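Long-range contacts in nuclease-like protein (Chaetomium thermophilum, PDB 6GRC), which probably acts as a metal-dependent endonuclease that cuts Holliday junctions and 5'-flaps in DNA, this chain holding its nuclease core and a probable chromodomain: residues 21-26 and 445-450; 364-369 and 379-384; 385-390 and 434-439. One frame throughout, in Å; residues are numbered along the deposited sequence.

Contact 1: 21-26 and 445-450; sequences LAIDHL and ETILKL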
loop_
_atom_site.group_PDB
_atom_site.type_symbol
_atom_site.label_atom_id
_atom_site.label_comp_id
_atom_site.label_asym_id
_atom_site.label_seq_id
_atom_site.Cartn_x
_atom_site.Cartn_y
_atom_site.Cartn_z
ATOM N N LEU A 21 9.518 -1.074 6.956
ATOM C CA LEU A 21 8.179 -1.030 7.530
ATOM C C LEU A 21 7.704 -2.426 7.878
ATOM O O LEU A 21 7.237 -2.674 8.985
ATOM C CB LEU A 21 7.177 -0.395 6.560
ATOM C CG LEU A 21 7.071 1.131 6.491
ATOM C CD1 LEU A 21 6.198 1.525 5.304
ATOM C CD2 LEU A 21 6.498 1.718 7.775
ATOM N N ALA A 22 7.823 -3.344 6.933
ATOM C CA ALA A 22 7.362 -4.709 7.154
ATOM C C ALA A 22 8.051 -5.377 8.356
ATOM O O ALA A 22 7.395 -6.079 9.122
ATOM C CB ALA A 22 7.577 -5.541 5.903
ATOM N N ILE A 23 9.356 -5.151 8.511
ATOM C CA ILE A 23 10.146 -5.804 9.546
ATOM C C ILE A 23 10.059 -5.079 10.896
ATOM O O ILE A 23 10.080 -5.725 11.951
ATOM C CB ILE A 23 11.613 -5.964 9.087
ATOM C CG1 ILE A 23 11.696 -6.963 7.917
ATOM C CG2 ILE A 23 12.539 -6.391 10.225
ATOM C CD1 ILE A 23 11.244 -8.373 8.224
ATOM N N ASP A 24 9.967 -3.745 10.887
ATOM C CA ASP A 24 9.742 -3.022 12.147
ATOM C C ASP A 24 8.414 -3.491 12.744
ATOM O O ASP A 24 8.330 -3.813 13.930
ATOM C CB ASP A 24 9.725 -1.507 11.942
ATOM C CG ASP A 24 11.112 -0.931 11.649
ATOM O OD1 ASP A 24 12.154 -1.610 11.847
ATOM O OD2 ASP A 24 11.155 0.235 11.223
ATOM N N HIS A 25 7.389 -3.573 11.904
ATOM C CA HIS A 25 6.067 -3.992 12.366
ATOM C C HIS A 25 6.075 -5.426 12.865
ATOM O O HIS A 25 5.455 -5.728 13.881
ATOM C CB HIS A 25 5.043 -3.858 11.250
ATOM C CG HIS A 25 3.648 -4.143 11.690
ATOM N ND1 HIS A 25 3.156 -5.428 11.819
ATOM C CD2 HIS A 25 2.638 -3.312 12.030
ATOM C CE1 HIS A 25 1.905 -5.369 12.236
ATOM N NE2 HIS A 25 1.563 -4.097 12.363
ATOM N N LEU A 26 6.761 -6.308 12.143
ATOM C CA LEU A 26 6.865 -7.706 12.557
ATOM C C LEU A 26 7.565 -7.811 13.912
ATOM O O LEU A 26 7.181 -8.623 14.745
ATOM C CB LEU A 26 7.593 -8.533 11.498
ATOM C CG LEU A 26 7.822 -10.021 11.796
ATOM C CD1 LEU A 26 6.509 -10.724 12.075
ATOM C CD2 LEU A 26 8.538 -10.709 10.640
ATOM N N GLU A 445 17.132 -10.862 8.714
ATOM C CA GLU A 445 17.558 -11.651 9.833
ATOM C C GLU A 445 16.387 -11.954 10.721
ATOM O O GLU A 445 16.261 -13.037 11.222
ATOM C CB GLU A 445 18.607 -10.872 10.594
ATOM C CG GLU A 445 18.971 -11.428 11.943
ATOM C CD GLU A 445 19.997 -10.587 12.643
ATOM O OE1 GLU A 445 19.662 -9.504 13.112
ATOM O OE2 GLU A 445 21.147 -11.005 12.721
ATOM N N THR A 446 15.506 -10.997 10.903
ATOM C CA THR A 446 14.372 -11.222 11.743
ATOM C C THR A 446 13.510 -12.340 11.243
ATOM O O THR A 446 13.118 -13.186 11.990
ATOM C CB THR A 446 13.530 -9.983 11.877
ATOM O OG1 THR A 446 14.321 -8.950 12.438
ATOM C CG2 THR A 446 12.409 -10.257 12.784
ATOM N N ILE A 447 13.247 -12.381 9.957
ATOM C CA ILE A 447 12.425 -13.434 9.412
ATOM C C ILE A 447 13.086 -14.781 9.543
ATOM O O ILE A 447 12.442 -15.767 9.794
ATOM C CB ILE A 447 12.076 -13.175 7.948
ATOM C CG1 ILE A 447 10.941 -12.190 7.860
ATOM C CG2 ILE A 447 11.632 -14.443 7.280
ATOM C CD1 ILE A 447 10.873 -11.462 6.555
ATOM N N LEU A 448 14.383 -14.816 9.357
ATOM C CA LEU A 448 15.111 -16.042 9.484
ATOM C C LEU A 448 15.097 -16.534 10.912
ATOM O O LEU A 448 15.001 -17.715 11.145
ATOM C CB LEU A 448 16.538 -15.851 9.004
ATOM C CG LEU A 448 16.686 -15.554 7.531
ATOM C CD1 LEU A 448 18.105 -15.165 7.215
ATOM C CD2 LEU A 448 16.256 -16.743 6.709
ATOM N N LYS A 449 15.180 -15.633 11.874
ATOM C CA LYS A 449 15.185 -16.084 13.267
ATOM C C LYS A 449 13.871 -16.781 13.638
ATOM O O LYS A 449 13.879 -17.750 14.397
ATOM C CB LYS A 449 15.483 -14.931 14.245
ATOM C CG LYS A 449 16.949 -14.513 14.269
ATOM C CD LYS A 449 17.360 -13.735 15.516
ATOM C CE LYS A 449 18.791 -13.219 15.351
ATOM N NZ LYS A 449 19.503 -12.844 16.608
ATOM N N LEU A 450 12.757 -16.302 13.091
ATOM C CA LEU A 450 11.452 -16.906 13.343
ATOM C C LEU A 450 11.315 -18.250 12.648
ATOM O O LEU A 450 10.735 -19.184 13.201
ATOM C CB LEU A 450 10.329 -15.982 12.867
ATOM C CG LEU A 450 10.232 -14.606 13.529
ATOM C CD1 LEU A 450 9.112 -13.798 12.895
ATOM C CD2 LEU A 450 10.029 -14.744 15.026
#
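I23 and L26 of helix 18-29 face T446, I447 and L450 of helix 445-451, an apolar helix-helix packing that joins the XPG N-terminal nuclease domain to the Gen1 C-terminal domain. The short axes cross at 45° and approach to 10.5 Å at their closest, so long side chains have to bridge the space.

I23 uses both of its branches. Its CG1 stands beside the backbone N (chi1 -67°) and carries CD1 out to I447, whose own CD1 lies 3.5 Å from I23 CD1; the two side chains cross at about a right angle. The other branch, I23 CG2, is anti to the backbone N and passes alongside T446, approaching OG1 at 3.8 Å. That hydroxyl is hydrogen-bonded to E27 OE2, one turn along the first helix, which adds a polar link beside the apolar contact.

L26, with CG anti to its backbone N (chi1 178°), sends both methyls across. L26 CD2 lies over the I447 stem, 4.0 Å from CG1, and I447 is thus met by I23 and L26 alike. With an alanine in place of I23, I447 CD1 would probably lose its nearest neighbour and T446 the methyl beside its hydroxyl, opening a gap between the helices.

Behind the interface, V335, C338 and L339 of helix 318-339 back I447, and L339 also touches L26. At the exposed end, L450 and L26 meet tip to tip, L450 CD1 resting 3.9 Å from L26 CD2.

Contact 2: 364-369 and 379-384; sequences GISMRR and ELRVSF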
loop_
_atom_site.group_PDB
_atom_site.type_symbol
_atom_site.label_atom_id
_atom_site.label_comp_id
_atom_site.label_asym_id
_atom_site.label_seq_id
_atom_site.Cartn_x
_atom_site.Cartn_y
_atom_site.Cartn_z
ATOM N N GLY A 364 22.277 -23.028 4.302
ATOM C CA GLY A 364 23.365 -22.359 5.002
ATOM C C GLY A 364 23.322 -20.839 4.892
ATOM O O GLY A 364 22.563 -20.274 4.103
ATOM N N ILE A 365 24.157 -20.193 5.699
ATOM C CA ILE A 365 24.265 -18.736 5.769
ATOM C C ILE A 365 25.744 -18.408 5.599
ATOM O O ILE A 365 26.589 -19.194 5.995
ATOM C CB ILE A 365 23.735 -18.204 7.129
ATOM C CG1 ILE A 365 22.291 -18.689 7.340
ATOM C CG2 ILE A 365 23.837 -16.681 7.202
ATOM C CD1 ILE A 365 21.582 -18.100 8.543
ATOM N N SER A 366 26.052 -17.266 4.996
ATOM C CA SER A 366 27.434 -16.957 4.603
ATOM C C SER A 366 27.876 -15.513 4.873
ATOM O O SER A 366 29.044 -15.185 4.672
ATOM C CB SER A 366 27.636 -17.295 3.109
ATOM O OG SER A 366 26.517 -16.888 2.306
HETATM N N MSE A 367 26.966 -14.651 5.330
HETATM C CA MSE A 367 27.249 -13.216 5.399
HETATM C C MSE A 367 26.082 -12.470 5.941
HETATM O O MSE A 367 24.955 -12.959 5.942
HETATM C CB MSE A 367 27.471 -12.650 3.997
HETATM C CG MSE A 367 28.341 -11.398 3.975
HETATM SE SE MSE A 367 28.911 -11.087 2.111
HETATM C CE MSE A 367 30.807 -11.513 2.490
ATOM N N ARG A 368 26.365 -11.260 6.398
ATOM C CA ARG A 368 25.379 -10.362 6.963
ATOM C C ARG A 368 25.642 -8.983 6.414
ATOM O O ARG A 368 26.785 -8.621 6.168
ATOM C CB ARG A 368 25.537 -10.336 8.480
ATOM C CG ARG A 368 24.745 -9.271 9.216
ATOM C CD ARG A 368 25.468 -8.808 10.483
ATOM N NE ARG A 368 24.636 -7.836 11.183
ATOM C CZ ARG A 368 23.560 -8.152 11.891
ATOM N NH1 ARG A 368 23.206 -9.422 12.035
ATOM N NH2 ARG A 368 22.838 -7.198 12.464
ATOM N N ARG A 369 24.586 -8.207 6.228
ATOM C CA ARG A 369 24.744 -6.816 5.843
ATOM C C ARG A 369 23.577 -5.994 6.344
ATOM O O ARG A 369 22.546 -6.530 6.752
ATOM C CB ARG A 369 24.825 -6.692 4.321
ATOM C CG ARG A 369 23.501 -6.984 3.645
ATOM C CD ARG A 369 23.490 -6.638 2.176
ATOM N NE ARG A 369 22.125 -6.721 1.660
ATOM C CZ ARG A 369 21.768 -6.428 0.414
ATOM N NH1 ARG A 369 22.671 -6.032 -0.476
ATOM N NH2 ARG A 369 20.506 -6.543 0.054
ATOM N N GLU A 379 20.216 -8.200 7.150
ATOM C CA GLU A 379 19.900 -9.333 6.274
ATOM C C GLU A 379 21.020 -10.367 6.351
ATOM O O GLU A 379 22.183 -10.022 6.591
ATOM C CB GLU A 379 19.710 -8.863 4.824
ATOM C CG GLU A 379 18.483 -7.988 4.572
ATOM C CD GLU A 379 18.397 -7.476 3.124
ATOM O OE1 GLU A 379 19.307 -6.742 2.676
ATOM O OE2 GLU A 379 17.408 -7.807 2.430
ATOM N N LEU A 380 20.662 -11.636 6.153
ATOM C CA LEU A 380 21.647 -12.713 6.094
ATOM C C LEU A 380 21.675 -13.343 4.692
ATOM O O LEU A 380 20.637 -13.541 4.063
ATOM C CB LEU A 380 21.348 -13.763 7.163
ATOM C CG LEU A 380 21.400 -13.278 8.621
ATOM C CD1 LEU A 380 20.971 -14.378 9.581
ATOM C CD2 LEU A 380 22.800 -12.787 8.982
ATOM N N ARG A 381 22.874 -13.624 4.197
ATOM C CA ARG A 381 23.029 -14.269 2.914
ATOM C C ARG A 381 22.750 -15.752 3.065
ATOM O O ARG A 381 23.558 -16.495 3.603
ATOM C CB ARG A 381 24.441 -14.066 2.370
ATOM C CG ARG A 381 24.607 -14.525 0.928
ATOM C CD ARG A 381 23.758 -13.690 -0.007
ATOM N NE ARG A 381 24.386 -13.558 -1.323
ATOM C CZ ARG A 381 23.805 -13.044 -2.406
ATOM N NH1 ARG A 381 22.552 -12.593 -2.371
ATOM N NH2 ARG A 381 24.487 -12.989 -3.543
ATOM N N VAL A 382 21.608 -16.166 2.550
ATOM C CA VAL A 382 21.101 -17.506 2.720
ATOM C C VAL A 382 21.301 -18.303 1.439
ATOM O O VAL A 382 21.263 -17.737 0.347
ATOM C CB VAL A 382 19.597 -17.414 3.043
ATOM C CG1 VAL A 382 18.919 -18.772 2.970
ATOM C CG2 VAL A 382 19.422 -16.790 4.417
ATOM N N SER A 383 21.509 -19.610 1.571
ATOM C CA SER A 383 21.536 -20.501 0.412
ATOM C C SER A 383 20.352 -21.479 0.461
ATOM O O SER A 383 19.881 -21.842 1.540
ATOM C CB SER A 383 22.866 -21.248 0.338
ATOM O OG SER A 383 22.849 -22.376 1.178
ATOM N N PHE A 384 19.875 -21.888 -0.716
ATOM C CA PHE A 384 18.719 -22.783 -0.838
ATOM C C PHE A 384 18.698 -23.455 -2.218
ATOM O O PHE A 384 19.418 -23.034 -3.133
ATOM C CB PHE A 384 17.426 -21.990 -0.627
ATOM C CG PHE A 384 17.262 -20.852 -1.592
ATOM C CD1 PHE A 384 17.949 -19.665 -1.406
ATOM C CD2 PHE A 384 16.457 -20.987 -2.713
ATOM C CE1 PHE A 384 17.823 -18.622 -2.307
ATOM C CE2 PHE A 384 16.325 -19.951 -3.618
ATOM C CZ PHE A 384 17.006 -18.762 -3.415
#
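G364 to R369 pair with E379 to S383 as the antiparallel arms of a beta hairpin, the first two strands of the three-stranded sheet in the Gen1 C-terminal domain, a fold consistent with a chromodomain.

The backbone ladder is regular near the turn, where R369 and E379 form a hydrogen-bonded pair. Farther on, a beta bulge sets S366 and M367 against R381 and shifts the register by one. R381 N donates to M367 O at 2.8 Å, while R381 O takes two donors: S366 N in the carbonyl plane, and S366 OG, at 3.3 Å, from 50° above that plane.

The charged contact is the R369–E379 salt bridge. The two side chains run side by side, and the guanidinium presents its edge to E379 OE1, the two planes 21° apart. Both donors converge on this single oxygen, from the same face of the carboxylate: R369 NE reaches E379 OE1 at 3.0 Å on its anti side, and NH2 takes the syn side. R369 also makes a cation-pi contact with W442, as does R381.

Apolar contacts occupy the other face. There L380 lies between I365 and the stem of R368, and W459 of helix 453-464 packs on all three. L380 CD2 comes 3.7 Å from R368 CB, and L380 CB lies 3.8 Å from I365 CG2.

Contact 3: 385-390 and 434-439; sequences IPAELV and DPWQPD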
loop_
_atom_site.group_PDB
_atom_site.type_symbol
_atom_site.label_atom_id
_atom_site.label_comp_id
_atom_site.label_asym_id
_atom_site.label_seq_id
_atom_site.Cartn_x
_atom_site.Cartn_y
_atom_site.Cartn_z
ATOM N N ILE A 385 17.886 -24.499 -2.375
ATOM C CA ILE A 385 17.759 -25.171 -3.671
ATOM C C ILE A 385 16.407 -24.817 -4.297
ATOM O O ILE A 385 15.375 -25.312 -3.860
ATOM C CB ILE A 385 17.974 -26.700 -3.547
ATOM C CG1 ILE A 385 19.367 -26.972 -2.961
ATOM C CG2 ILE A 385 17.847 -27.382 -4.911
ATOM C CD1 ILE A 385 19.896 -28.374 -3.189
ATOM N N PRO A 386 16.408 -23.941 -5.323
ATOM C CA PRO A 386 15.142 -23.404 -5.845
ATOM C C PRO A 386 14.094 -24.453 -6.221
ATOM O O PRO A 386 12.963 -24.392 -5.731
ATOM C CB PRO A 386 15.583 -22.603 -7.072
ATOM C CG PRO A 386 16.975 -22.176 -6.755
ATOM C CD PRO A 386 17.576 -23.311 -5.979
ATOM N N ALA A 387 14.478 -25.411 -7.068
ATOM C CA ALA A 387 13.567 -26.469 -7.543
ATOM C C ALA A 387 13.024 -27.301 -6.389
ATOM O O ALA A 387 11.852 -27.642 -6.353
ATOM C CB ALA A 387 14.266 -27.375 -8.557
ATOM N N GLU A 388 13.901 -27.629 -5.452
ATOM C CA GLU A 388 13.529 -28.365 -4.249
ATOM C C GLU A 388 12.492 -27.617 -3.436
ATOM O O GLU A 388 11.512 -28.189 -2.971
ATOM C CB GLU A 388 14.774 -28.577 -3.395
ATOM C CG GLU A 388 14.615 -29.537 -2.238
ATOM C CD GLU A 388 15.933 -29.748 -1.520
ATOM O OE1 GLU A 388 16.913 -30.184 -2.170
ATOM O OE2 GLU A 388 15.985 -29.462 -0.308
ATOM N N LEU A 389 12.721 -26.323 -3.281
ATOM C CA LEU A 389 11.883 -25.479 -2.452
ATOM C C LEU A 389 10.511 -25.237 -3.109
ATOM O O LEU A 389 9.481 -25.256 -2.432
ATOM C CB LEU A 389 12.629 -24.167 -2.185
ATOM C CG LEU A 389 12.241 -23.334 -0.964
ATOM C CD1 LEU A 389 13.429 -22.512 -0.490
ATOM C CD2 LEU A 389 11.066 -22.423 -1.288
ATOM N N VAL A 390 10.505 -25.029 -4.428
ATOM C CA VAL A 390 9.270 -24.782 -5.186
ATOM C C VAL A 390 8.466 -26.068 -5.391
ATOM O O VAL A 390 7.247 -26.054 -5.348
ATOM C CB VAL A 390 9.575 -24.114 -6.547
ATOM C CG1 VAL A 390 8.311 -23.972 -7.385
ATOM C CG2 VAL A 390 10.215 -22.750 -6.347
ATOM N N ASP A 434 20.786 -23.402 -13.250
ATOM C CA ASP A 434 20.370 -24.750 -12.865
ATOM C C ASP A 434 19.578 -24.629 -11.562
ATOM O O ASP A 434 20.139 -24.241 -10.539
ATOM C CB ASP A 434 21.610 -25.635 -12.652
ATOM C CG ASP A 434 21.271 -27.084 -12.280
ATOM O OD1 ASP A 434 20.091 -27.433 -12.038
ATOM O OD2 ASP A 434 22.222 -27.889 -12.231
ATOM N N PRO A 435 18.276 -24.964 -11.585
ATOM C CA PRO A 435 17.471 -24.885 -10.350
ATOM C C PRO A 435 17.792 -25.905 -9.234
ATOM O O PRO A 435 17.248 -25.783 -8.131
ATOM C CB PRO A 435 16.033 -25.079 -10.857
ATOM C CG PRO A 435 16.171 -25.790 -12.154
ATOM C CD PRO A 435 17.440 -25.274 -12.760
ATOM N N TRP A 436 18.656 -26.889 -9.516
ATOM C CA TRP A 436 19.101 -27.876 -8.514
ATOM C C TRP A 436 20.425 -27.529 -7.820
ATOM O O TRP A 436 20.772 -28.137 -6.802
ATOM C CB TRP A 436 19.214 -29.244 -9.166
ATOM C CG TRP A 436 17.909 -29.722 -9.662
ATOM C CD1 TRP A 436 17.479 -29.733 -10.955
ATOM C CD2 TRP A 436 16.834 -30.237 -8.867
ATOM N NE1 TRP A 436 16.200 -30.237 -11.018
ATOM C CE2 TRP A 436 15.782 -30.558 -9.751
ATOM C CE3 TRP A 436 16.665 -30.475 -7.493
ATOM C CZ2 TRP A 436 14.570 -31.103 -9.310
ATOM C CZ3 TRP A 436 15.460 -31.010 -7.052
ATOM C CH2 TRP A 436 14.428 -31.316 -7.959
ATOM N N GLN A 437 21.167 -26.581 -8.391
ATOM C CA GLN A 437 22.281 -25.942 -7.696
ATOM C C GLN A 437 21.752 -25.024 -6.591
ATOM O O GLN A 437 20.597 -24.577 -6.646
ATOM C CB GLN A 437 23.141 -25.102 -8.657
ATOM C CG GLN A 437 23.997 -25.893 -9.627
ATOM C CD GLN A 437 25.051 -26.734 -8.937
ATOM O OE1 GLN A 437 25.116 -27.950 -9.131
ATOM N NE2 GLN A 437 25.883 -26.093 -8.125
ATOM N N PRO A 438 22.594 -24.739 -5.582
ATOM C CA PRO A 438 22.224 -23.745 -4.587
ATOM C C PRO A 438 22.177 -22.344 -5.181
ATOM O O PRO A 438 23.049 -21.980 -5.976
ATOM C CB PRO A 438 23.354 -23.843 -3.553
ATOM C CG PRO A 438 24.504 -24.410 -4.298
ATOM C CD PRO A 438 23.884 -25.374 -5.260
ATOM N N ASP A 439 21.153 -21.585 -4.797
ATOM C CA ASP A 439 21.017 -20.175 -5.139
ATOM C C ASP A 439 21.189 -19.361 -3.840
ATOM O O ASP A 439 21.039 -19.891 -2.742
ATOM C CB ASP A 439 19.626 -19.956 -5.759
ATOM C CG ASP A 439 19.548 -18.739 -6.683
ATOM O OD1 ASP A 439 20.548 -18.005 -6.847
ATOM O OD2 ASP A 439 18.459 -18.519 -7.250
#
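A387 donates its backbone N-H to P435 O, 3.0 Å away and nearly straight at 169°, although the donor is tilted out of the carbonyl plane. The bond joins the start of helix 386-390, where no helical carbonyl is available, to the turn before strand 439-444 within the Gen1 C-terminal domain. The methyl of A387 meets W436 in a CH-pi contact: A387 CB stands 3.7 Å from the centroid of the six-membered ring, almost on its normal.

Beside this pair, the P386 ring fits into the loop backbone. P386 CD approaches P435 O and Q437 O, each at 3.3 Å, and the side chains of P386 and D439 cross at about a right angle, P386 CG against D439 CB. I385, at the N-cap position, lays CG2 against the carbonyl oxygens of P435 and W436.

A second shell fixes the loop. D434 to Q437 form a type I turn, and D434 OD1 accepts from W436 N at 3.0 Å in an Asx turn. This holds the W436 backbone while the indole, with CG beside the backbone N (chi1 -63°), folds back over the helix start.

Farther out, E388 is salt-bridged to K363. Helix 318-339 backs the contact through I326, which touches both P386 and P435, and through A330 on P386. Backbone bonding of D439 to F384 then leads the loop into strand 439-444, alongside strand 377-384.

Overall arrangement
Contact 1 is the most buried of the three and the only one to join the nuclease domain to the C-terminal domain; contacts 2 and 3, partly buried, lie within the latter. The chemistry changes accordingly: apolar side chains between helices in contact 1, a backbone ladder with a salt bridge in contact 2, and turn and ring contacts at a helix start in contact 3. Contact 2 touches both others. L448 packs on L380 and V382, and E445 pairs with R368, while F384 packs on L389 at the border with contact 3. Helix 318-339 backs elements of all three, and contacts 1 and 3 do not touch.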